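Local coordinates for protein putative acetyltransferase (Streptococcus mutans, PDB 4E2A) that probably transfers acyl groups, most likely acetyl, as a member of the GNAT family of N-acetyltransferases, at residues B[154-168]-B[194-206]. Residues are numbered along the deposited sequence; the frame is centred on the assembly and turned at random.
Sequences AQISGLSWVWLGVWE and NKVDTDWLLKKSL
Trp161 to Trp167 pair with Ser205 to Asp199 in an unbroken antiparallel ladder, the strand axes 4.6 Å apart at closest and their directions 147° apart. Three hydrogen-bonded pairs, Val162 with Lys204, Leu164 with Leu202 and Val166 with Trp200, each exchange two N-H...O bonds; Leu206 N to Ser160 O and Glu168 N to Thr198 O extend the ladder at its two ends. Strand 161-167 runs parallel to strand 125-133 on its other edge, the mixed arrangement of the GNAT fold.

Alternate side chains take opposite faces. On one, CG1 of Val166 packs against Leu202 CD1 (3.7 Å), beneath helix 171-179. On the other, Lys203 lays its aliphatic end across the indole of Trp161, CE standing 3.6 Å from the centroid of the six-membered ring, while NZ gives a longer cation-pi contact; Ser205 meets the same ring at CZ3, and a water joining Ser160 O to Ser205 OG lies over the opposite face.

Two other indoles spend their N-H on carboxylates. Trp167 NE1 reaches Asp197 OD1 at 3.0 Å within its own ring plane but from above the carboxylate. Glu168 starts over the face of Trp200, CA above the five-membered ring, and its extended chain, CG turned from its own N (chi1 -171°), descends past NE1; OE2 accepts from Trp200 NE1 at 3.0 Å on the anti side, tilted from both carboxylate and indole planes.

Near the C-terminus, Leu206 rests CD1 against the carbonyl oxygens of Ala154 and Leu159 and CD2 against Val162 CG1, and Gln155 NE2 makes a short but weak bond to Leu206 O (2.7 Å).

Backbone bonds thus fix the register, and three indoles are engaged differently: Trp167 and Trp200 through N-H bonds that would temper the carboxylates' charge, Trp161 through Lys203 over its face and Ser205 against CZ3.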
ATOM      1  N   ALA B 154     -11.727  21.601   7.154  1.00 27.30           N
ATOM      2  CA  ALA B 154     -12.217  20.444   7.909  1.00 29.73           C
ATOM      3  C   ALA B 154     -13.261  20.876   8.928  1.00 27.07           C
ATOM      4  O   ALA B 154     -14.295  20.221   9.090  1.00 29.30           O
ATOM      5  CB  ALA B 154     -11.062  19.726   8.610  1.00 26.08           C
ATOM      6  N   GLN B 155     -12.974  21.969   9.624  1.00 25.20           N
ATOM      7  CA  GLN B 155     -13.882  22.508  10.626  1.00 26.40           C
ATOM      8  C   GLN B 155     -15.220  22.875   9.980  1.00 34.77           C
ATOM      9  O   GLN B 155     -16.287  22.510  10.469  1.00 35.17           O
ATOM     10  CB  GLN B 155     -13.253  23.731  11.279  1.00 31.78           C
ATOM     11  CG  GLN B 155     -13.724  23.991  12.700  1.00 53.12           C
ATOM     12  CD  GLN B 155     -13.279  22.913  13.690  1.00 52.88           C
ATOM     13  OE1 GLN B 155     -12.080  22.667  13.874  1.00 52.78           O
ATOM     14  NE2 GLN B 155     -14.248  22.269  14.334  1.00 46.32           N
ATOM     15  N   ILE B 156     -15.149  23.577   8.857  1.00 36.42           N
ATOM     16  CA  ILE B 156     -16.337  24.007   8.126  1.00 36.19           C
ATOM     17  C   ILE B 156     -17.150  22.830   7.537  1.00 36.46           C
ATOM     18  O   ILE B 156     -18.339  22.965   7.245  1.00 29.87           O
ATOM     19  CB  ILE B 156     -15.930  25.004   7.023  1.00 37.02           C
ATOM     20  CG1 ILE B 156     -15.553  26.344   7.663  1.00 43.57           C
ATOM     21  CG2 ILE B 156     -17.038  25.190   5.988  1.00 42.82           C
ATOM     22  CD1 ILE B 156     -14.843  27.297   6.722  1.00 49.11           C
ATOM     23  N   SER B 157     -16.510  21.676   7.374  1.00 30.44           N
ATOM     24  CA  SER B 157     -17.152  20.531   6.731  1.00 35.03           C
ATOM     25  C   SER B 157     -18.258  19.943   7.601  1.00 30.96           C
ATOM     26  O   SER B 157     -19.157  19.255   7.113  1.00 26.71           O
ATOM     27  CB  SER B 157     -16.132  19.440   6.446  1.00 30.08           C
ATOM     28  OG  SER B 157     -15.732  18.790   7.645  1.00 31.97           O
ATOM     29  N   GLY B 158     -18.164  20.194   8.900  1.00 32.69           N
ATOM     30  CA  GLY B 158     -19.128  19.670   9.843  1.00 37.51           C
ATOM     31  C   GLY B 158     -18.909  18.206  10.165  1.00 35.39           C
ATOM     32  O   GLY B 158     -19.715  17.607  10.863  1.00 30.05           O
ATOM     33  N   LEU B 159     -17.826  17.622   9.654  1.00 35.66           N
ATOM     34  CA  LEU B 159     -17.490  16.238   9.980  1.00 29.26           C
ATOM     35  C   LEU B 159     -16.895  16.162  11.395  1.00 31.77           C
ATOM     36  O   LEU B 159     -16.687  17.190  12.039  1.00 24.69           O
ATOM     37  CB  LEU B 159     -16.555  15.643   8.920  1.00 34.96           C
ATOM     38  CG  LEU B 159     -17.189  15.626   7.525  1.00 39.12           C
ATOM     39  CD1 LEU B 159     -16.164  15.359   6.435  1.00 28.06           C
ATOM     40  CD2 LEU B 159     -18.322  14.601   7.477  1.00 37.91           C
ATOM     41  N   SER B 160     -16.654  14.948  11.885  1.00 23.10           N
ATOM     42  CA  SER B 160     -16.220  14.761  13.264  1.00 31.41           C
ATOM     43  C   SER B 160     -14.703  14.706  13.440  1.00 29.16           C
ATOM     44  O   SER B 160     -14.201  15.088  14.486  1.00 26.73           O
ATOM     45  CB  SER B 160     -16.870  13.521  13.882  1.00 26.97           C
ATOM     46  OG  SER B 160     -18.273  13.700  13.973  1.00 33.80           O
ATOM     47  N   TRP B 161     -13.986  14.255  12.408  1.00 25.32           N
ATOM     48  CA  TRP B 161     -12.539  14.046  12.504  1.00 27.35           C
ATOM     49  C   TRP B 161     -11.797  14.503  11.235  1.00 20.54           C
ATOM     50  O   TRP B 161     -12.318  14.424  10.120  1.00 29.55           O
ATOM     51  CB  TRP B 161     -12.209  12.567  12.806  1.00 24.73           C
ATOM     52  CG  TRP B 161     -12.914  12.021  13.997  1.00 27.52           C
ATOM     53  CD1 TRP B 161     -14.071  11.303  14.005  1.00 37.83           C
ATOM     54  CD2 TRP B 161     -12.523  12.164  15.372  1.00 31.77           C
ATOM     55  NE1 TRP B 161     -14.426  10.984  15.300  1.00 32.54           N
ATOM     56  CE2 TRP B 161     -13.495  11.502  16.153  1.00 38.02           C
ATOM     57  CE3 TRP B 161     -11.447  12.790  16.010  1.00 31.06           C
ATOM     58  CZ2 TRP B 161     -13.420  11.450  17.547  1.00 34.70           C
ATOM     59  CZ3 TRP B 161     -11.382  12.734  17.403  1.00 34.57           C
ATOM     60  CH2 TRP B 161     -12.359  12.065  18.147  1.00 31.89           C
ATOM     61  N   VAL B 162     -10.594  15.016  11.435  1.00 22.04           N
ATOM     62  CA  VAL B 162      -9.647  15.202  10.344  1.00 23.14           C
ATOM     63  C   VAL B 162      -8.460  14.311  10.685  1.00 19.36           C
ATOM     64  O   VAL B 162      -8.045  14.226  11.846  1.00 25.23           O
ATOM     65  CB  VAL B 162      -9.244  16.692  10.189  1.00 22.88           C
ATOM     66  CG1 VAL B 162      -8.636  17.222  11.471  1.00 26.25           C
ATOM     67  CG2 VAL B 162      -8.271  16.893   9.014  1.00 26.03           C
ATOM     68  N   TRP B 163      -7.956  13.591   9.690  1.00 22.20           N
ATOM     69  CA  TRP B 163      -6.855  12.669   9.898  1.00 20.99           C
ATOM     70  C   TRP B 163      -5.803  12.717   8.787  1.00 25.04           C
ATOM     71  O   TRP B 163      -6.045  13.209   7.683  1.00 24.96           O
ATOM     72  CB  TRP B 163      -7.383  11.234  10.060  1.00 21.86           C
ATOM     73  CG  TRP B 163      -7.939  10.646   8.807  1.00 25.13           C
ATOM     74  CD1 TRP B 163      -9.183  10.845   8.296  1.00 23.43           C
ATOM     75  CD2 TRP B 163      -7.268   9.758   7.901  1.00 20.57           C
ATOM     76  NE1 TRP B 163      -9.337  10.121   7.145  1.00 23.20           N
ATOM     77  CE2 TRP B 163      -8.185   9.456   6.875  1.00 24.17           C
ATOM     78  CE3 TRP B 163      -5.995   9.189   7.867  1.00 25.44           C
ATOM     79  CZ2 TRP B 163      -7.856   8.603   5.809  1.00 28.14           C
ATOM     80  CZ3 TRP B 163      -5.670   8.348   6.807  1.00 29.51           C
ATOM     81  CH2 TRP B 163      -6.594   8.071   5.792  1.00 29.52           C
ATOM     82  N   LEU B 164      -4.624  12.192   9.095  1.00 23.00           N
ATOM     83  CA  LEU B 164      -3.570  12.070   8.109  1.00 26.04           C
ATOM     84  C   LEU B 164      -2.642  10.927   8.517  1.00 27.25           C
ATOM     85  O   LEU B 164      -2.694  10.450   9.645  1.00 25.98           O
ATOM     86  CB  LEU B 164      -2.814  13.397   7.970  1.00 25.17           C
ATOM     87  CG  LEU B 164      -2.320  14.068   9.257  1.00 31.38           C
ATOM     88  CD1 LEU B 164      -1.046  13.398   9.689  1.00 26.37           C
ATOM     89  CD2 LEU B 164      -2.064  15.555   9.010  1.00 30.45           C
ATOM     90  N   GLY B 165      -1.822  10.467   7.581  1.00 31.93           N
ATOM     91  CA  GLY B 165      -0.865   9.419   7.860  1.00 26.06           C
ATOM     92  C   GLY B 165       0.530   9.984   7.970  1.00 29.43           C
ATOM     93  O   GLY B 165       0.875  10.920   7.262  1.00 31.67           O
ATOM     94  N   VAL B 166       1.334   9.420   8.866  1.00 34.96           N
ATOM     95  CA  VAL B 166       2.721   9.839   9.008  1.00 35.14           C
ATOM     96  C   VAL B 166       3.606   8.610   9.225  1.00 34.59           C
ATOM     97  O   VAL B 166       3.213   7.661   9.901  1.00 34.78           O
ATOM     98  CB  VAL B 166       2.910  10.837  10.184  1.00 33.96           C
ATOM     99  CG1 VAL B 166       2.560  10.169  11.512  1.00 31.40           C
ATOM    100  CG2 VAL B 166       4.340  11.375  10.216  1.00 39.58           C
ATOM    101  N   TRP B 167       4.796   8.642   8.638  1.00 32.65           N
ATOM    102  CA  TRP B 167       5.756   7.551   8.739  1.00 35.25           C
ATOM    103  C   TRP B 167       6.247   7.397  10.180  1.00 38.66           C
ATOM    104  O   TRP B 167       6.679   8.369  10.800  1.00 32.93           O
ATOM    105  CB  TRP B 167       6.942   7.837   7.816  1.00 29.73           C
ATOM    106  CG  TRP B 167       7.950   6.729   7.751  1.00 44.96           C
ATOM    107  CD1 TRP B 167       7.737   5.403   8.024  1.00 36.35           C
ATOM    108  CD2 TRP B 167       9.334   6.849   7.404  1.00 37.86           C
ATOM    109  NE1 TRP B 167       8.899   4.694   7.853  1.00 40.80           N
ATOM    110  CE2 TRP B 167       9.904   5.564   7.483  1.00 41.34           C
ATOM    111  CE3 TRP B 167      10.162   7.926   7.041  1.00 36.27           C
ATOM    112  CZ2 TRP B 167      11.243   5.315   7.208  1.00 40.29           C
ATOM    113  CZ3 TRP B 167      11.487   7.686   6.761  1.00 37.50           C
ATOM    114  CH2 TRP B 167      12.020   6.388   6.845  1.00 50.94           C
ATOM    115  N   GLU B 168       6.186   6.173  10.706  1.00 30.94           N
ATOM    116  CA  GLU B 168       6.674   5.899  12.052  1.00 40.72           C
ATOM    117  C   GLU B 168       8.024   6.552  12.366  1.00 31.74           C
ATOM    118  O   GLU B 168       8.285   6.894  13.509  1.00 41.03           O
ATOM    119  CB  GLU B 168       6.772   4.393  12.293  1.00 46.81           C
ATOM    120  CG  GLU B 168       7.074   4.039  13.739  1.00 45.98           C
ATOM    121  CD  GLU B 168       6.899   2.556  14.035  1.00 65.38           C
ATOM    122  OE1 GLU B 168       7.697   1.740  13.509  1.00 66.28           O
ATOM    123  OE2 GLU B 168       5.963   2.215  14.795  1.00 51.97           O
ATOM    124  N   ASN B 194      12.920  -6.630   1.658  1.00 44.30           N
ATOM    125  CA  ASN B 194      13.352  -7.216   2.922  1.00 45.05           C
ATOM    126  C   ASN B 194      13.007  -6.329   4.102  1.00 44.90           C
ATOM    127  O   ASN B 194      13.245  -6.705   5.251  1.00 37.85           O
ATOM    128  CB  ASN B 194      14.864  -7.468   2.906  1.00 60.18           C
ATOM    129  CG  ASN B 194      15.230  -8.781   2.238  1.00 73.18           C
ATOM    130  OD1 ASN B 194      15.263  -9.830   2.886  1.00 69.84           O
ATOM    131  ND2 ASN B 194      15.505  -8.730   0.935  1.00 79.71           N
ATOM    132  N   LYS B 195      12.454  -5.154   3.803  1.00 40.11           N
ATOM    133  CA  LYS B 195      12.204  -4.110   4.803  1.00 40.92           C
ATOM    134  C   LYS B 195      10.721  -3.961   5.155  1.00 41.20           C
ATOM    135  O   LYS B 195       9.879  -3.733   4.280  1.00 41.78           O
ATOM    136  CB  LYS B 195      12.753  -2.767   4.301  1.00 47.95           C
ATOM    137  CG  LYS B 195      12.564  -1.598   5.264  1.00 55.64           C
ATOM    138  CD  LYS B 195      12.924  -0.259   4.607  1.00 68.02           C
ATOM    139  CE  LYS B 195      14.431  -0.114   4.380  1.00 71.99           C
ATOM    140  NZ  LYS B 195      15.183   0.057   5.656  1.00 70.73           N
ATOM    141  N   VAL B 196      10.411  -4.104   6.442  1.00 30.43           N
ATOM    142  CA  VAL B 196       9.068  -3.876   6.958  1.00 37.56           C
ATOM    143  C   VAL B 196       8.967  -2.436   7.470  1.00 42.47           C
ATOM    144  O   VAL B 196       9.903  -1.921   8.080  1.00 38.65           O
ATOM    145  CB  VAL B 196       8.727  -4.877   8.095  1.00 35.38           C
ATOM    146  CG1 VAL B 196       7.345  -4.600   8.684  1.00 33.25           C
ATOM    147  CG2 VAL B 196       8.801  -6.308   7.581  1.00 35.34           C
ATOM    148  N   ASP B 197       7.839  -1.780   7.214  1.00 34.72           N
ATOM    149  CA  ASP B 197       7.624  -0.440   7.741  1.00 40.88           C
ATOM    150  C   ASP B 197       6.215  -0.198   8.261  1.00 50.28           C
ATOM    151  O   ASP B 197       5.302  -0.998   8.023  1.00 44.70           O
ATOM    152  CB  ASP B 197       7.995   0.625   6.710  1.00 42.22           C
ATOM    153  CG  ASP B 197       9.434   1.072   6.837  1.00 44.23           C
ATOM    154  OD1 ASP B 197       9.735   1.816   7.802  1.00 54.90           O
ATOM    155  OD2 ASP B 197      10.262   0.676   5.984  1.00 40.87           O
ATOM    156  N   THR B 198       6.051   0.912   8.975  1.00 35.75           N
ATOM    157  CA  THR B 198       4.767   1.229   9.558  1.00 36.30           C
ATOM    158  C   THR B 198       4.392   2.684   9.346  1.00 37.51           C
ATOM    159  O   THR B 198       5.238   3.573   9.429  1.00 36.66           O
ATOM    160  CB  THR B 198       4.749   0.940  11.068  1.00 34.39           C
ATOM    161  OG1 THR B 198       5.100  -0.434  11.308  1.00 39.78           O
ATOM    162  CG2 THR B 198       3.371   1.254  11.647  1.00 34.86           C
ATOM    163  N   ASP B 199       3.116   2.914   9.060  1.00 37.75           N
ATOM    164  CA  ASP B 199       2.564   4.262   9.085  1.00 38.43           C
ATOM    165  C   ASP B 199       1.612   4.390  10.249  1.00 36.91           C
ATOM    166  O   ASP B 199       0.796   3.489  10.508  1.00 36.44           O
ATOM    167  CB  ASP B 199       1.815   4.574   7.789  1.00 47.66           C
ATOM    168  CG  ASP B 199       2.741   4.990   6.662  1.00 54.30           C
ATOM    169  OD1 ASP B 199       3.743   5.689   6.934  1.00 51.16           O
ATOM    170  OD2 ASP B 199       2.459   4.621   5.498  1.00 59.50           O
ATOM    171  N   TRP B 200       1.723   5.504  10.962  1.00 37.38           N
ATOM    172  CA  TRP B 200       0.756   5.839  12.000  1.00 31.48           C
ATOM    173  C   TRP B 200      -0.331   6.716  11.408  1.00 33.01           C
ATOM    174  O   TRP B 200      -0.050   7.599  10.597  1.00 32.46           O
ATOM    175  CB  TRP B 200       1.406   6.617  13.143  1.00 40.56           C
ATOM    176  CG  TRP B 200       2.448   5.890  13.926  1.00 43.81           C
ATOM    177  CD1 TRP B 200       2.821   4.581  13.801  1.00 44.87           C
ATOM    178  CD2 TRP B 200       3.259   6.444  14.970  1.00 50.26           C
ATOM    179  NE1 TRP B 200       3.820   4.289  14.704  1.00 44.11           N
ATOM    180  CE2 TRP B 200       4.102   5.408  15.430  1.00 54.17           C
ATOM    181  CE3 TRP B 200       3.346   7.708  15.559  1.00 48.37           C
ATOM    182  CZ2 TRP B 200       5.024   5.613  16.460  1.00 55.94           C
ATOM    183  CZ3 TRP B 200       4.263   7.905  16.575  1.00 49.37           C
ATOM    184  CH2 TRP B 200       5.091   6.862  17.014  1.00 53.12           C
ATOM    185  N   LEU B 201      -1.568   6.488  11.839  1.00 25.28           N
ATOM    186  CA  LEU B 201      -2.680   7.354  11.473  1.00 26.67           C
ATOM    187  C   LEU B 201      -2.994   8.253  12.658  1.00 33.33           C
ATOM    188  O   LEU B 201      -3.075   7.782  13.784  1.00 27.26           O
ATOM    189  CB  LEU B 201      -3.909   6.532  11.069  1.00 32.42           C
ATOM    190  CG  LEU B 201      -3.728   5.624   9.842  1.00 33.02           C
ATOM    191  CD1 LEU B 201      -3.048   6.354   8.698  1.00 40.90           C
ATOM    192  CD2 LEU B 201      -2.957   4.369  10.187  1.00 54.52           C
ATOM    193  N   LEU B 202      -3.138   9.554  12.408  1.00 29.75           N
ATOM    194  CA  LEU B 202      -3.376  10.503  13.484  1.00 27.04           C
ATOM    195  C   LEU B 202      -4.668  11.232  13.183  1.00 20.00           C
ATOM    196  O   LEU B 202      -4.912  11.609  12.032  1.00 23.89           O
ATOM    197  CB  LEU B 202      -2.236  11.524  13.591  1.00 24.12           C
ATOM    198  CG  LEU B 202      -0.793  11.061  13.380  1.00 27.94           C
ATOM    199  CD1 LEU B 202       0.157  12.269  13.469  1.00 23.12           C
ATOM    200  CD2 LEU B 202      -0.416  10.000  14.408  1.00 32.73           C
ATOM    201  N   LYS B 203      -5.490  11.427  14.216  1.00 21.14           N
ATOM    202  CA  LYS B 203      -6.720  12.178  14.073  1.00 20.94           C
ATOM    203  C   LYS B 203      -6.817  13.344  15.040  1.00 22.45           C
ATOM    204  O   LYS B 203      -6.232  13.335  16.124  1.00 27.33           O
ATOM    205  CB  LYS B 203      -7.937  11.266  14.248  1.00 25.22           C
ATOM    206  CG  LYS B 203      -8.020  10.537  15.588  1.00 24.96           C
ATOM    207  CD  LYS B 203      -9.263   9.636  15.587  1.00 33.43           C
ATOM    208  CE  LYS B 203      -9.877   9.530  16.963  1.00 35.78           C
ATOM    209  NZ  LYS B 203      -9.201   8.455  17.720  1.00 49.11           N
ATOM    210  N   LYS B 204      -7.599  14.330  14.625  1.00 29.26           N
ATOM    211  CA  LYS B 204      -7.907  15.503  15.417  1.00 26.67           C
ATOM    212  C   LYS B 204      -9.417  15.688  15.481  1.00 26.88           C
ATOM    213  O   LYS B 204     -10.102  15.772  14.457  1.00 23.42           O
ATOM    214  CB  LYS B 204      -7.273  16.757  14.812  1.00 25.00           C
ATOM    215  CG  LYS B 204      -7.652  18.052  15.543  1.00 24.14           C
ATOM    216  CD  LYS B 204      -7.216  19.301  14.759  1.00 31.38           C
ATOM    217  CE  LYS B 204      -7.105  20.544  15.657  1.00 37.65           C
ATOM    218  NZ  LYS B 204      -8.191  21.503  15.408  1.00 45.51           N
ATOM    219  N   SER B 205      -9.928  15.784  16.698  1.00 23.20           N
ATOM    220  CA  SER B 205     -11.339  16.063  16.922  1.00 27.55           C
ATOM    221  C   SER B 205     -11.775  17.385  16.303  1.00 25.44           C
ATOM    222  O   SER B 205     -11.178  18.432  16.561  1.00 27.42           O
ATOM    223  CB  SER B 205     -11.645  16.118  18.425  1.00 23.28           C
ATOM    224  OG  SER B 205     -13.037  16.326  18.604  1.00 29.05           O
ATOM    225  N   LEU B 206     -12.837  17.341  15.512  1.00 21.05           N
ATOM    226  CA  LEU B 206     -13.432  18.573  14.994  1.00 32.85           C
ATOM    227  C   LEU B 206     -14.598  19.020  15.898  1.00 37.24           C
ATOM    228  O   LEU B 206     -15.143  20.109  15.726  1.00 38.38           O
ATOM    229  CB  LEU B 206     -13.909  18.381  13.549  1.00 33.00           C
ATOM    230  CG  LEU B 206     -12.822  17.989  12.539  1.00 25.92           C
ATOM    231  CD1 LEU B 206     -13.422  17.724  11.158  1.00 18.62           C
ATOM    232  CD2 LEU B 206     -11.799  19.113  12.463  1.00 27.36           C
TER
HETATM  233  O   HOH W   1      -9.005  23.588  13.596  1.00 49.13           O
HETATM  234  O   HOH W   2     -15.064  15.091  17.348  1.00 35.18           O